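Local coordinates for protein pantothenate kinase (Coxiella burnetii, PDB 3TQC) that catalyses the ATP-dependent phosphorylation of pantothenate to 4'-phosphopantothenate, the first of five steps in coenzyme A biosynthesis, at residues I128-F133 with G204-Q209; L145-G150 with N283-V288; R162-I167 with V221-F226; I176-H181 with D185-Q190. All coordinates share one frame; numbering follows the deposited sequence.

Contact 1 of 4, residues I128-F133 with G204-Q209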
loop_
_atom_site.group_PDB
_atom_site.type_symbol
_atom_site.label_atom_id
_atom_site.label_comp_id
_atom_site.label_asym_id
_atom_site.label_seq_id
_atom_site.Cartn_x
_atom_site.Cartn_y
_atom_site.Cartn_z
ATOM N N ILE B 128 2.270 -13.147 13.498
ATOM C CA ILE B 128 3.556 -12.502 13.749
ATOM C C ILE B 128 3.290 -11.222 14.511
ATOM O O ILE B 128 2.579 -10.357 14.014
ATOM C CB ILE B 128 4.296 -12.071 12.455
ATOM C CG1 ILE B 128 4.595 -13.253 11.564
ATOM C CG2 ILE B 128 5.598 -11.351 12.809
ATOM C CD1 ILE B 128 5.159 -14.364 12.315
ATOM N N THR B 129 3.864 -11.098 15.705
ATOM C CA THR B 129 3.789 -9.840 16.433
ATOM C C THR B 129 5.039 -9.068 16.104
ATOM O O THR B 129 6.140 -9.604 16.093
ATOM C CB THR B 129 3.611 -9.997 17.982
ATOM O OG1 THR B 129 3.664 -8.697 18.594
ATOM C CG2 THR B 129 4.684 -10.858 18.594
ATOM N N THR B 130 4.854 -7.797 15.823
ATOM C CA THR B 130 5.952 -6.916 15.505
ATOM C C THR B 130 6.861 -6.643 16.727
ATOM O O THR B 130 8.020 -6.269 16.559
ATOM C CB THR B 130 5.383 -5.635 14.859
ATOM O OG1 THR B 130 5.380 -5.791 13.416
ATOM C CG2 THR B 130 6.152 -4.466 15.232
ATOM N N ASP B 131 6.337 -6.866 17.939
ATOM C CA ASP B 131 7.093 -6.738 19.195
ATOM C C ASP B 131 8.430 -7.450 19.116
ATOM O O ASP B 131 9.439 -6.983 19.659
ATOM C CB ASP B 131 6.332 -7.371 20.381
ATOM C CG ASP B 131 4.946 -6.778 20.602
ATOM O OD1 ASP B 131 4.705 -5.630 20.168
ATOM O OD2 ASP B 131 4.094 -7.476 21.219
ATOM N N GLY B 132 8.416 -8.611 18.473
ATOM C CA GLY B 132 9.594 -9.406 18.329
ATOM C C GLY B 132 10.727 -8.721 17.601
ATOM O O GLY B 132 11.872 -9.153 17.714
ATOM N N PHE B 133 10.423 -7.662 16.865
ATOM C CA PHE B 133 11.432 -6.923 16.130
ATOM C C PHE B 133 11.848 -5.636 16.840
ATOM O O PHE B 133 12.552 -4.817 16.271
ATOM C CB PHE B 133 10.935 -6.659 14.712
ATOM C CG PHE B 133 10.641 -7.921 13.950
ATOM C CD1 PHE B 133 11.618 -8.514 13.151
ATOM C CD2 PHE B 133 9.398 -8.548 14.069
ATOM C CE1 PHE B 133 11.352 -9.686 12.448
ATOM C CE2 PHE B 133 9.130 -9.735 13.377
ATOM C CZ PHE B 133 10.121 -10.299 12.564
ATOM N N GLY B 204 1.041 -5.376 15.113
ATOM C CA GLY B 204 1.951 -4.506 15.837
ATOM C C GLY B 204 1.585 -3.046 15.672
ATOM O O GLY B 204 0.875 -2.669 14.746
ATOM N N LEU B 205 2.126 -2.229 16.562
ATOM C CA LEU B 205 1.933 -0.774 16.542
ATOM C C LEU B 205 2.219 -0.128 15.174
ATOM O O LEU B 205 1.526 0.801 14.762
ATOM C CB LEU B 205 2.878 -0.111 17.572
ATOM C CG LEU B 205 2.875 -0.631 19.013
ATOM C CD1 LEU B 205 3.823 0.169 19.898
ATOM C CD2 LEU B 205 1.458 -0.589 19.588
ATOM N N ASN B 206 3.242 -0.628 14.491
ATOM C CA ASN B 206 3.954 0.154 13.477
ATOM C C ASN B 206 3.737 -0.279 12.044
ATOM O O ASN B 206 4.468 0.159 11.165
ATOM C CB ASN B 206 5.453 0.096 13.764
ATOM C CG ASN B 206 5.992 -1.344 13.814
ATOM O OD1 ASN B 206 5.247 -2.278 14.087
ATOM N ND2 ASN B 206 7.289 -1.509 13.578
ATOM N N ILE B 207 2.765 -1.149 11.799
ATOM C CA ILE B 207 2.702 -1.824 10.501
ATOM C C ILE B 207 2.213 -0.942 9.366
ATOM O O ILE B 207 2.370 -1.307 8.202
ATOM C CB ILE B 207 1.844 -3.083 10.535
ATOM C CG1 ILE B 207 0.425 -2.758 11.002
ATOM C CG2 ILE B 207 2.510 -4.118 11.395
ATOM C CD1 ILE B 207 -0.601 -3.793 10.561
ATOM N N LEU B 208 1.599 0.190 9.705
ATOM C CA LEU B 208 1.070 1.122 8.723
ATOM C C LEU B 208 2.010 2.315 8.489
ATOM O O LEU B 208 1.725 3.194 7.678
ATOM C CB LEU B 208 -0.295 1.618 9.183
ATOM C CG LEU B 208 -1.295 0.494 9.397
ATOM C CD1 LEU B 208 -2.674 1.005 9.744
ATOM C CD2 LEU B 208 -1.341 -0.381 8.155
ATOM N N GLN B 209 3.127 2.329 9.202
ATOM C CA GLN B 209 4.079 3.412 9.105
ATOM C C GLN B 209 4.988 3.256 7.904
ATOM O O GLN B 209 4.944 2.249 7.198
ATOM C CB GLN B 209 4.926 3.461 10.368
ATOM C CG GLN B 209 4.139 3.739 11.625
ATOM C CD GLN B 209 4.988 3.578 12.878
ATOM O OE1 GLN B 209 6.212 3.417 12.798
ATOM N NE2 GLN B 209 4.348 3.630 14.033
#
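At the C-terminal ends of two neighbouring parallel strands in the P-loop kinase core, 125-129 and 199-203, Thr130 packs against the backbone of Gly204 and the turn that follows it. The backbones come close because Gly204 carries no side chain: Thr130 CB lies 3.7 Å from Gly204 CA, and the two CA atoms are 4.7 Å apart. Beyond the glycine the chain folds into two overlapping type I turns, Gly204-Ile207 and Asn206-Gln209, the second closed by Gln209 N bonding to Asn206 O at 3.2 Å. These turns present Asn206 and Ile207 to Thr130. The Asn206 side chain comes toward the threonine from the opposite direction, its CG placed between backbone N and carbonyl carbon (chi1 57°); the very short approach modelled to the Thr130 methyl is doubtful. The CG2 branch of Ile207 reaches Thr130 OG1 at 3.9 Å. On the strand side, a short 3-10 turn is fixed by Phe133 N bonding to Thr130 O at 2.8 Å, and a backbone bond ties Thr130 to Glu203. Gly204 also adjoins Lys105 of the ADP pocket, the glycine's side-chain position lying about 8 Å from the nucleotide. No hydrogen bond links the two segments, so shape and burial carry their contact, while the backbone bonds of the 3-10 turn and of the second type I turn, with those between the strands, hold them in place.

Contact 2 of 4, residues L145-G150 with N283-V288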
loop_
_atom_site.group_PDB
_atom_site.type_symbol
_atom_site.label_atom_id
_atom_site.label_comp_id
_atom_site.label_asym_id
_atom_site.label_seq_id
_atom_site.Cartn_x
_atom_site.Cartn_y
_atom_site.Cartn_z
ATOM N N LEU B 145 16.800 5.093 24.240
ATOM C CA LEU B 145 15.463 4.901 23.701
ATOM C C LEU B 145 14.541 4.034 24.574
ATOM O O LEU B 145 13.457 3.644 24.116
ATOM C CB LEU B 145 15.556 4.297 22.296
ATOM C CG LEU B 145 16.230 5.164 21.221
ATOM C CD1 LEU B 145 16.313 4.401 19.893
ATOM C CD2 LEU B 145 15.522 6.519 21.040
ATOM N N MET B 146 14.925 3.764 25.822
ATOM C CA MET B 146 14.070 2.958 26.709
ATOM C C MET B 146 12.731 3.630 27.063
ATOM O O MET B 146 11.806 2.956 27.519
ATOM C CB MET B 146 14.797 2.563 27.997
ATOM C CG MET B 146 15.693 1.330 27.873
ATOM S SD MET B 146 14.840 -0.237 27.536
ATOM C CE MET B 146 13.938 -0.480 29.062
ATOM N N LYS B 147 12.623 4.940 26.856
ATOM C CA LYS B 147 11.356 5.647 27.070
ATOM C C LYS B 147 10.555 5.712 25.764
ATOM O O LYS B 147 9.470 6.291 25.721
ATOM C CB LYS B 147 11.627 7.059 27.631
ATOM C CG LYS B 147 10.929 7.376 28.975
ATOM C CD LYS B 147 11.370 6.443 30.117
ATOM C CE LYS B 147 10.389 6.461 31.327
ATOM N NZ LYS B 147 10.010 7.825 31.860
ATOM N N ARG B 148 11.082 5.088 24.714
ATOM C CA ARG B 148 10.529 5.187 23.374
ATOM C C ARG B 148 10.255 3.792 22.777
ATOM O O ARG B 148 10.254 3.610 21.567
ATOM C CB ARG B 148 11.516 5.954 22.498
ATOM C CG ARG B 148 11.898 7.341 23.044
ATOM C CD ARG B 148 10.858 8.410 22.708
ATOM N NE ARG B 148 10.819 8.696 21.271
ATOM C CZ ARG B 148 10.210 9.746 20.717
ATOM N NH1 ARG B 148 9.576 10.650 21.467
ATOM N NH2 ARG B 148 10.251 9.897 19.399
ATOM N N LYS B 149 10.015 2.816 23.640
ATOM C CA LYS B 149 9.758 1.459 23.214
ATOM C C LYS B 149 8.417 1.495 22.521
ATOM O O LYS B 149 7.473 2.041 23.061
ATOM C CB LYS B 149 9.711 0.534 24.430
ATOM C CG LYS B 149 10.354 -0.825 24.234
ATOM C CD LYS B 149 10.530 -1.516 25.575
ATOM C CE LYS B 149 11.347 -2.776 25.463
ATOM N NZ LYS B 149 11.333 -3.578 26.716
ATOM N N GLY B 150 8.348 0.970 21.301
ATOM C CA GLY B 150 7.130 1.027 20.509
ATOM C C GLY B 150 7.125 2.151 19.481
ATOM O O GLY B 150 6.350 2.114 18.524
ATOM N N ASN B 283 0.423 8.417 29.381
ATOM C CA ASN B 283 0.372 9.805 28.965
ATOM C C ASN B 283 1.649 10.270 28.288
ATOM O O ASN B 283 1.583 10.992 27.299
ATOM C CB ASN B 283 0.043 10.722 30.143
ATOM C CG ASN B 283 -1.455 10.856 30.392
ATOM O OD1 ASN B 283 -2.263 10.839 29.468
ATOM N ND2 ASN B 283 -1.821 11.031 31.654
ATOM N N GLU B 284 2.805 9.856 28.800
ATOM C CA GLU B 284 4.088 10.371 28.303
ATOM C C GLU B 284 4.731 9.470 27.245
ATOM O O GLU B 284 5.566 9.923 26.467
ATOM C CB GLU B 284 5.067 10.565 29.456
ATOM C CG GLU B 284 4.598 11.554 30.529
ATOM C CD GLU B 284 4.360 12.977 30.003
ATOM O OE1 GLU B 284 5.094 13.429 29.094
ATOM O OE2 GLU B 284 3.437 13.647 30.523
ATOM N N ILE B 285 4.362 8.199 27.236
ATOM C CA ILE B 285 4.929 7.269 26.290
ATOM C C ILE B 285 3.870 6.766 25.297
ATOM O O ILE B 285 3.840 7.205 24.149
ATOM C CB ILE B 285 5.612 6.100 27.006
ATOM C CG1 ILE B 285 6.739 6.628 27.909
ATOM C CG2 ILE B 285 6.150 5.094 25.981
ATOM C CD1 ILE B 285 7.442 5.533 28.685
ATOM N N ASN B 286 2.999 5.866 25.732
ATOM C CA ASN B 286 2.106 5.189 24.792
ATOM C C ASN B 286 1.145 6.107 24.028
ATOM O O ASN B 286 0.945 5.922 22.825
ATOM C CB ASN B 286 1.340 4.068 25.493
ATOM C CG ASN B 286 2.262 2.958 25.972
ATOM O OD1 ASN B 286 3.147 2.516 25.241
ATOM N ND2 ASN B 286 2.066 2.513 27.197
ATOM N N LYS B 287 0.581 7.101 24.705
ATOM C CA LYS B 287 -0.346 8.015 24.067
ATOM C C LYS B 287 0.328 8.945 23.061
ATOM O O LYS B 287 -0.293 9.352 22.081
ATOM C CB LYS B 287 -1.106 8.856 25.095
ATOM C CG LYS B 287 -2.141 9.773 24.433
ATOM C CD LYS B 287 -3.291 10.118 25.361
ATOM C CE LYS B 287 -3.103 11.431 26.034
ATOM N NZ LYS B 287 -3.210 12.520 25.043
ATOM N N VAL B 288 1.579 9.297 23.322
ATOM C CA VAL B 288 2.344 10.101 22.399
ATOM C C VAL B 288 2.628 9.253 21.166
ATOM O O VAL B 288 2.557 9.740 20.050
ATOM C CB VAL B 288 3.660 10.606 23.038
ATOM C CG1 VAL B 288 4.549 11.295 21.998
ATOM C CG2 VAL B 288 3.350 11.542 24.193
#
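With chi1 at -60°, Ile285 sets its CG1 beside the backbone N and its CG2 anti to it, so the two branches straddle the carbonyl oxygen of Lys147. An extended chi2 (178°) then carries the terminal methyl past that oxygen and on to the lysine side chain. Lys147 O lies 3.5 Å from Ile285 CG1 and equally near CG2, with Ile285 CD1 only slightly farther off at 3.7 Å. The lysine chain, bent at chi2 and chi4, crosses the isoleucine at about a right angle; its methylenes do the touching, Lys147 CG standing 4.0 Å and Lys147 CE 4.1 Å from Ile285 CD1. No hydrogen bond joins the segments, and the contact is one aliphatic knob resting on an exposed lysine and its peptide. The loop is shaped by a type I turn from Leu145 to Arg148, in which Arg148 N bonds to Leu145 O at 2.8 Å. The carbonyl O of Lys149 comes no nearer than 4.4 Å to Ile285 CG2, while the Lys149 side chain runs off to hydrogen-bond Asn137 and to make a cation-pi contact with Tyr184. Ile285 projects from helix 271-294 within a wider, pi-type turn at 283-286. The contact thus fastens the loop between helices 137-142 and 157-168 to that long helix; the neighbouring Asn286 packs against Tyr244 of helix 237-253, and Lys149 rests on Leu140 of helix 137-142.

Contact 3 of 4, residues R162-I167 with V221-F226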
loop_
_atom_site.group_PDB
_atom_site.type_symbol
_atom_site.label_atom_id
_atom_site.label_comp_id
_atom_site.label_asym_id
_atom_site.label_seq_id
_atom_site.Cartn_x
_atom_site.Cartn_y
_atom_site.Cartn_z
ATOM N N ARG B 162 12.995 -7.955 6.212
ATOM C CA ARG B 162 13.627 -9.162 5.722
ATOM C C ARG B 162 12.730 -10.387 5.943
ATOM O O ARG B 162 12.629 -11.265 5.075
ATOM C CB ARG B 162 14.987 -9.341 6.398
ATOM C CG ARG B 162 15.702 -10.660 6.102
ATOM C CD ARG B 162 16.953 -10.821 7.005
ATOM N NE ARG B 162 16.683 -10.591 8.436
ATOM C CZ ARG B 162 16.043 -11.435 9.251
ATOM N NH1 ARG B 162 15.569 -12.605 8.807
ATOM N NH2 ARG B 162 15.868 -11.110 10.527
ATOM N N VAL B 163 12.081 -10.442 7.099
ATOM C CA VAL B 163 11.164 -11.532 7.399
ATOM C C VAL B 163 9.923 -11.481 6.512
ATOM O O VAL B 163 9.524 -12.491 5.938
ATOM C CB VAL B 163 10.758 -11.532 8.876
ATOM C CG1 VAL B 163 9.491 -12.323 9.057
ATOM C CG2 VAL B 163 11.917 -12.102 9.741
ATOM N N LEU B 164 9.313 -10.316 6.378
ATOM C CA LEU B 164 8.159 -10.224 5.503
ATOM C C LEU B 164 8.560 -10.521 4.058
ATOM O O LEU B 164 7.880 -11.250 3.348
ATOM C CB LEU B 164 7.507 -8.861 5.636
ATOM C CG LEU B 164 6.973 -8.666 7.062
ATOM C CD1 LEU B 164 6.503 -7.237 7.309
ATOM C CD2 LEU B 164 5.845 -9.646 7.311
ATOM N N ASN B 165 9.673 -9.954 3.624
ATOM C CA ASN B 165 10.171 -10.212 2.287
ATOM C C ASN B 165 10.356 -11.703 2.080
ATOM O O ASN B 165 9.961 -12.238 1.070
ATOM C CB ASN B 165 11.504 -9.488 2.057
ATOM C CG ASN B 165 12.034 -9.673 0.660
ATOM O OD1 ASN B 165 11.400 -9.260 -0.307
ATOM N ND2 ASN B 165 13.198 -10.302 0.541
ATOM N N ALA B 166 10.965 -12.363 3.052
ATOM C CA ALA B 166 11.209 -13.790 2.937
ATOM C C ALA B 166 9.889 -14.558 2.823
ATOM O O ALA B 166 9.761 -15.486 2.024
ATOM C CB ALA B 166 12.011 -14.274 4.106
ATOM N N ILE B 167 8.896 -14.160 3.606
ATOM C CA ILE B 167 7.614 -14.855 3.574
ATOM C C ILE B 167 6.969 -14.670 2.203
ATOM O O ILE B 167 6.485 -15.619 1.610
ATOM C CB ILE B 167 6.701 -14.414 4.720
ATOM C CG1 ILE B 167 7.290 -14.903 6.051
ATOM C CG2 ILE B 167 5.292 -14.985 4.556
ATOM C CD1 ILE B 167 6.601 -14.356 7.267
ATOM N N VAL B 221 10.843 0.586 1.023
ATOM C CA VAL B 221 9.677 -0.284 1.072
ATOM C C VAL B 221 9.093 -0.180 2.482
ATOM O O VAL B 221 9.814 0.025 3.456
ATOM C CB VAL B 221 10.030 -1.770 0.770
ATOM C CG1 VAL B 221 11.239 -2.220 1.593
ATOM C CG2 VAL B 221 8.856 -2.667 1.073
ATOM N N PHE B 222 7.781 -0.304 2.560
ATOM C CA PHE B 222 7.052 -0.253 3.812
ATOM C C PHE B 222 6.547 -1.634 4.153
ATOM O O PHE B 222 6.412 -2.476 3.272
ATOM C CB PHE B 222 5.857 0.682 3.674
ATOM C CG PHE B 222 6.186 1.979 3.012
ATOM C CD1 PHE B 222 7.358 2.647 3.321
ATOM C CD2 PHE B 222 5.323 2.546 2.095
ATOM C CE1 PHE B 222 7.662 3.837 2.722
ATOM C CE2 PHE B 222 5.632 3.749 1.502
ATOM C CZ PHE B 222 6.805 4.387 1.818
ATOM N N VAL B 223 6.268 -1.855 5.435
ATOM C CA VAL B 223 5.657 -3.105 5.888
ATOM C C VAL B 223 4.404 -3.399 5.072
ATOM O O VAL B 223 4.183 -4.541 4.666
ATOM C CB VAL B 223 5.300 -3.047 7.396
ATOM C CG1 VAL B 223 4.473 -4.239 7.807
ATOM C CG2 VAL B 223 6.573 -2.932 8.243
ATOM N N SER B 224 3.605 -2.367 4.814
ATOM C CA SER B 224 2.388 -2.516 4.021
ATOM C C SER B 224 2.620 -3.060 2.602
ATOM O O SER B 224 1.707 -3.632 1.989
ATOM C CB SER B 224 1.637 -1.185 3.947
ATOM O OG SER B 224 2.338 -0.257 3.147
ATOM N N ASP B 225 3.836 -2.932 2.086
ATOM C CA ASP B 225 4.126 -3.514 0.784
ATOM C C ASP B 225 4.231 -5.039 0.832
ATOM O O ASP B 225 4.246 -5.690 -0.216
ATOM C CB ASP B 225 5.377 -2.891 0.180
ATOM C CG ASP B 225 5.217 -1.391 -0.067
ATOM O OD1 ASP B 225 6.088 -0.614 0.350
ATOM O OD2 ASP B 225 4.213 -0.985 -0.670
ATOM N N PHE B 226 4.239 -5.608 2.039
ATOM C CA PHE B 226 4.289 -7.053 2.210
ATOM C C PHE B 226 3.022 -7.656 2.758
ATOM O O PHE B 226 2.958 -8.876 3.008
ATOM C CB PHE B 226 5.459 -7.429 3.087
ATOM C CG PHE B 226 6.753 -7.133 2.465
ATOM C CD1 PHE B 226 7.492 -6.046 2.863
ATOM C CD2 PHE B 226 7.212 -7.914 1.424
ATOM C CE1 PHE B 226 8.697 -5.760 2.260
ATOM C CE2 PHE B 226 8.396 -7.636 0.810
ATOM C CZ PHE B 226 9.151 -6.554 1.233
#
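Phe226 packs against helix 157-168, where Leu164 and Asn165 meet the loop that joins strands 199-203 and 229-234 of the P-loop kinase core. Leu164, Val223 and Phe226 form the tight, apolar and buried part. Leu164 CB sits 3.6 Å from Phe226 CB, and farther out Leu164 CD1 reaches Val223 CG1 at 3.7 Å, the two side chains meeting at a slant. The helix backbone covers one face of the phenylalanine ring: Asn165 N stands 3.8 Å above its plane, offset toward the rim, and Asn165 CA approaches Phe226 CE2 to 3.5 Å. Leu202 of strand 199-203 backs both Leu164 and Val223. The more solvent-exposed side is that of Asn165, though its contacts with the ring are just as close. Swung with CG anti to the backbone N (chi1 -177°), its amide stands steeply against the ring, the planes 76° apart, and Asn165 OD1 touches Phe226 CE2 at 3.6 Å without any hydrogen bond across the contact. Pro15 of the second subunit packs on Asn165 here. The 3-10 segment 223-225 behind the ring likewise faces the dimer interface, since Asp225 forms a salt bridge with Arg300 of the second subunit. Within the loop that same carboxylate is gripped again: Phe222 N donates to Asp225 OD1 at 2.8 Å along a nearly straight line (170°), meeting the oxygen on its anti side and somewhat out of the carboxylate plane.

Contact 4 of 4, residues I176-H181 with D185-Q190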
loop_
_atom_site.group_PDB
_atom_site.type_symbol
_atom_site.label_atom_id
_atom_site.label_comp_id
_atom_site.label_asym_id
_atom_site.label_seq_id
_atom_site.Cartn_x
_atom_site.Cartn_y
_atom_site.Cartn_z
ATOM N N ILE B 176 11.127 -16.163 13.478
ATOM C CA ILE B 176 10.567 -14.911 13.969
ATOM C C ILE B 176 11.061 -14.725 15.385
ATOM O O ILE B 176 10.856 -15.597 16.207
ATOM C CB ILE B 176 9.033 -14.946 14.014
ATOM C CG1 ILE B 176 8.440 -15.328 12.644
ATOM C CG2 ILE B 176 8.486 -13.600 14.547
ATOM C CD1 ILE B 176 8.765 -14.360 11.515
ATOM N N PRO B 177 11.717 -13.584 15.680
ATOM C CA PRO B 177 12.198 -13.348 17.030
ATOM C C PRO B 177 11.041 -13.143 18.003
ATOM O O PRO B 177 9.942 -12.810 17.595
ATOM C CB PRO B 177 13.078 -12.102 16.885
ATOM C CG PRO B 177 12.575 -11.428 15.716
ATOM C CD PRO B 177 12.085 -12.485 14.778
ATOM N N VAL B 178 11.295 -13.415 19.274
ATOM C CA VAL B 178 10.247 -13.481 20.291
ATOM C C VAL B 178 10.486 -12.427 21.367
ATOM O O VAL B 178 11.589 -12.288 21.862
ATOM C CB VAL B 178 10.213 -14.883 20.924
ATOM C CG1 VAL B 178 9.233 -14.937 22.115
ATOM C CG2 VAL B 178 9.858 -15.939 19.863
ATOM N N TYR B 179 9.440 -11.689 21.702
ATOM C CA TYR B 179 9.455 -10.695 22.765
ATOM C C TYR B 179 8.642 -11.184 23.978
ATOM O O TYR B 179 7.500 -11.610 23.830
ATOM C CB TYR B 179 8.851 -9.399 22.239
ATOM C CG TYR B 179 8.880 -8.249 23.219
ATOM C CD1 TYR B 179 10.033 -7.495 23.402
ATOM C CD2 TYR B 179 7.748 -7.906 23.951
ATOM C CE1 TYR B 179 10.063 -6.442 24.313
ATOM C CE2 TYR B 179 7.765 -6.861 24.841
ATOM C CZ TYR B 179 8.922 -6.135 25.024
ATOM O OH TYR B 179 8.928 -5.084 25.903
ATOM N N SER B 180 9.237 -11.123 25.165
ATOM C CA SER B 180 8.526 -11.412 26.417
ATOM C C SER B 180 8.086 -10.122 27.102
ATOM O O SER B 180 8.931 -9.317 27.531
ATOM C CB SER B 180 9.420 -12.147 27.396
ATOM O OG SER B 180 8.848 -12.061 28.686
ATOM N N HIS B 181 6.774 -9.950 27.236
ATOM C CA HIS B 181 6.214 -8.835 28.007
ATOM C C HIS B 181 6.565 -8.969 29.488
ATOM O O HIS B 181 6.704 -7.971 30.200
ATOM C CB HIS B 181 4.692 -8.770 27.831
ATOM C CG HIS B 181 4.260 -8.416 26.440
ATOM N ND1 HIS B 181 4.381 -7.142 25.924
ATOM C CD2 HIS B 181 3.701 -9.166 25.459
ATOM C CE1 HIS B 181 3.918 -7.124 24.686
ATOM N NE2 HIS B 181 3.494 -8.339 24.381
ATOM N N ASP B 185 11.388 -7.534 27.250
ATOM C CA ASP B 185 12.579 -7.665 26.438
ATOM C C ASP B 185 12.472 -8.793 25.404
ATOM O O ASP B 185 11.658 -9.707 25.540
ATOM C CB ASP B 185 13.798 -7.901 27.340
ATOM C CG ASP B 185 15.095 -7.420 26.716
ATOM O OD1 ASP B 185 15.086 -7.041 25.520
ATOM O OD2 ASP B 185 16.124 -7.423 27.429
ATOM N N ILE B 186 13.295 -8.700 24.361
ATOM C CA ILE B 186 13.497 -9.798 23.425
ATOM C C ILE B 186 14.079 -10.977 24.196
ATOM O O ILE B 186 14.925 -10.791 25.088
ATOM C CB ILE B 186 14.516 -9.417 22.306
ATOM C CG1 ILE B 186 13.965 -8.302 21.407
ATOM C CG2 ILE B 186 14.913 -10.638 21.492
ATOM C CD1 ILE B 186 12.609 -8.588 20.803
ATOM N N VAL B 187 13.610 -12.177 23.871
ATOM C CA VAL B 187 14.163 -13.405 24.427
ATOM C C VAL B 187 15.207 -13.921 23.433
ATOM O O VAL B 187 14.867 -14.374 22.330
ATOM C CB VAL B 187 13.070 -14.495 24.667
ATOM C CG1 VAL B 187 13.653 -15.676 25.442
ATOM C CG2 VAL B 187 11.846 -13.920 25.398
ATOM N N ARG B 188 16.473 -13.820 23.826
ATOM C CA ARG B 188 17.620 -14.226 23.007
ATOM C C ARG B 188 17.549 -15.705 22.622
ATOM O O ARG B 188 17.201 -16.554 23.446
ATOM C CB ARG B 188 18.912 -13.945 23.797
ATOM C CG ARG B 188 20.233 -14.441 23.179
ATOM C CD ARG B 188 21.034 -13.320 22.508
ATOM N NE ARG B 188 22.455 -13.664 22.363
ATOM C CZ ARG B 188 23.321 -13.004 21.587
ATOM N NH1 ARG B 188 22.929 -11.954 20.868
ATOM N NH2 ARG B 188 24.593 -13.397 21.526
ATOM N N GLY B 189 17.872 -16.001 21.363
ATOM C CA GLY B 189 17.966 -17.378 20.884
ATOM C C GLY B 189 16.629 -18.093 20.753
ATOM O O GLY B 189 16.576 -19.311 20.521
ATOM N N GLN B 190 15.543 -17.348 20.886
ATOM C CA GLN B 190 14.220 -17.930 20.826
ATOM C C GLN B 190 13.496 -17.427 19.585
ATOM O O GLN B 190 13.352 -16.223 19.400
ATOM C CB GLN B 190 13.450 -17.563 22.080
ATOM C CG GLN B 190 12.089 -18.191 22.150
ATOM C CD GLN B 190 11.702 -18.602 23.555
ATOM O OE1 GLN B 190 12.501 -19.200 24.292
ATOM N NE2 GLN B 190 10.454 -18.301 23.931
HETATM O O HOH W 1 14.046 -13.776 19.864
#
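Ser180 and Asp185 form the hydrogen-bonded pair that closes a beta hairpin: Ser180 N donates to Asp185 O at 2.8 Å, and Asp185 N returns a bond of 3.0 Å to Ser180 O. Farther along, Val187 N reaches Val178 O at 2.9 Å, nearly straight at 173°. Between these bonds Tyr179 and Ile186 make a non-hydrogen-bonded pair with side chains on one face of the sheet; Ile186 CD1 meets the edge of the tyrosine ring, 3.8 Å from Tyr179 CD1. The tyrosine ring, turned away from the backbone N at chi1 -177°, lies along the opposing strand, with Tyr179 CE1 3.4 Å from Asp185 N. On the reverse face Val187 CG2 packs on Ser180 CB at 3.6 Å. The strands then part at the type II turn Val187-Gln190, where Val178 N has a weak bond to Gln190 O and a much shorter one to a water that accepts from Val178 N at 2.8 Å and lies within bonding distance of Val187 O and Gln190 O, among more acceptors than it has protons for. In the second shell, Lys149 binds the tyrosine hydroxyl, the backbone N of Asn137 holds Asp185 OD1, and the backbone N of Tyr183 holds Ser180 OG. Strand 174-180 forms the middle of a three-stranded antiparallel sheet, between 185-187 and 190-194, with the loop after strand 125-129 reaching it through Phe133 and Asp131.

Along the chain the first segments of contacts 1 to 4 come in numerical order, but the second segments return as 4, 1, 3 and 2, so the hairpin of contact 4 falls between the two segments of each of the others. Contact 1 is the most central: its centre is about 11 Å from that of contact 3, 14 Å from contact 4 and 15 Å from contact 2, and it touches all three. Contacts 2 and 3 are farthest apart, about 25 Å between centres. Contacts 1 and 3 share the loop between strands 199-203 and 229-234, which thus spans from the nucleotide-binding region to the dimer interface, while contacts 2 and 4, about 20 Å apart between centres, are joined by a lysine-tyrosine bond.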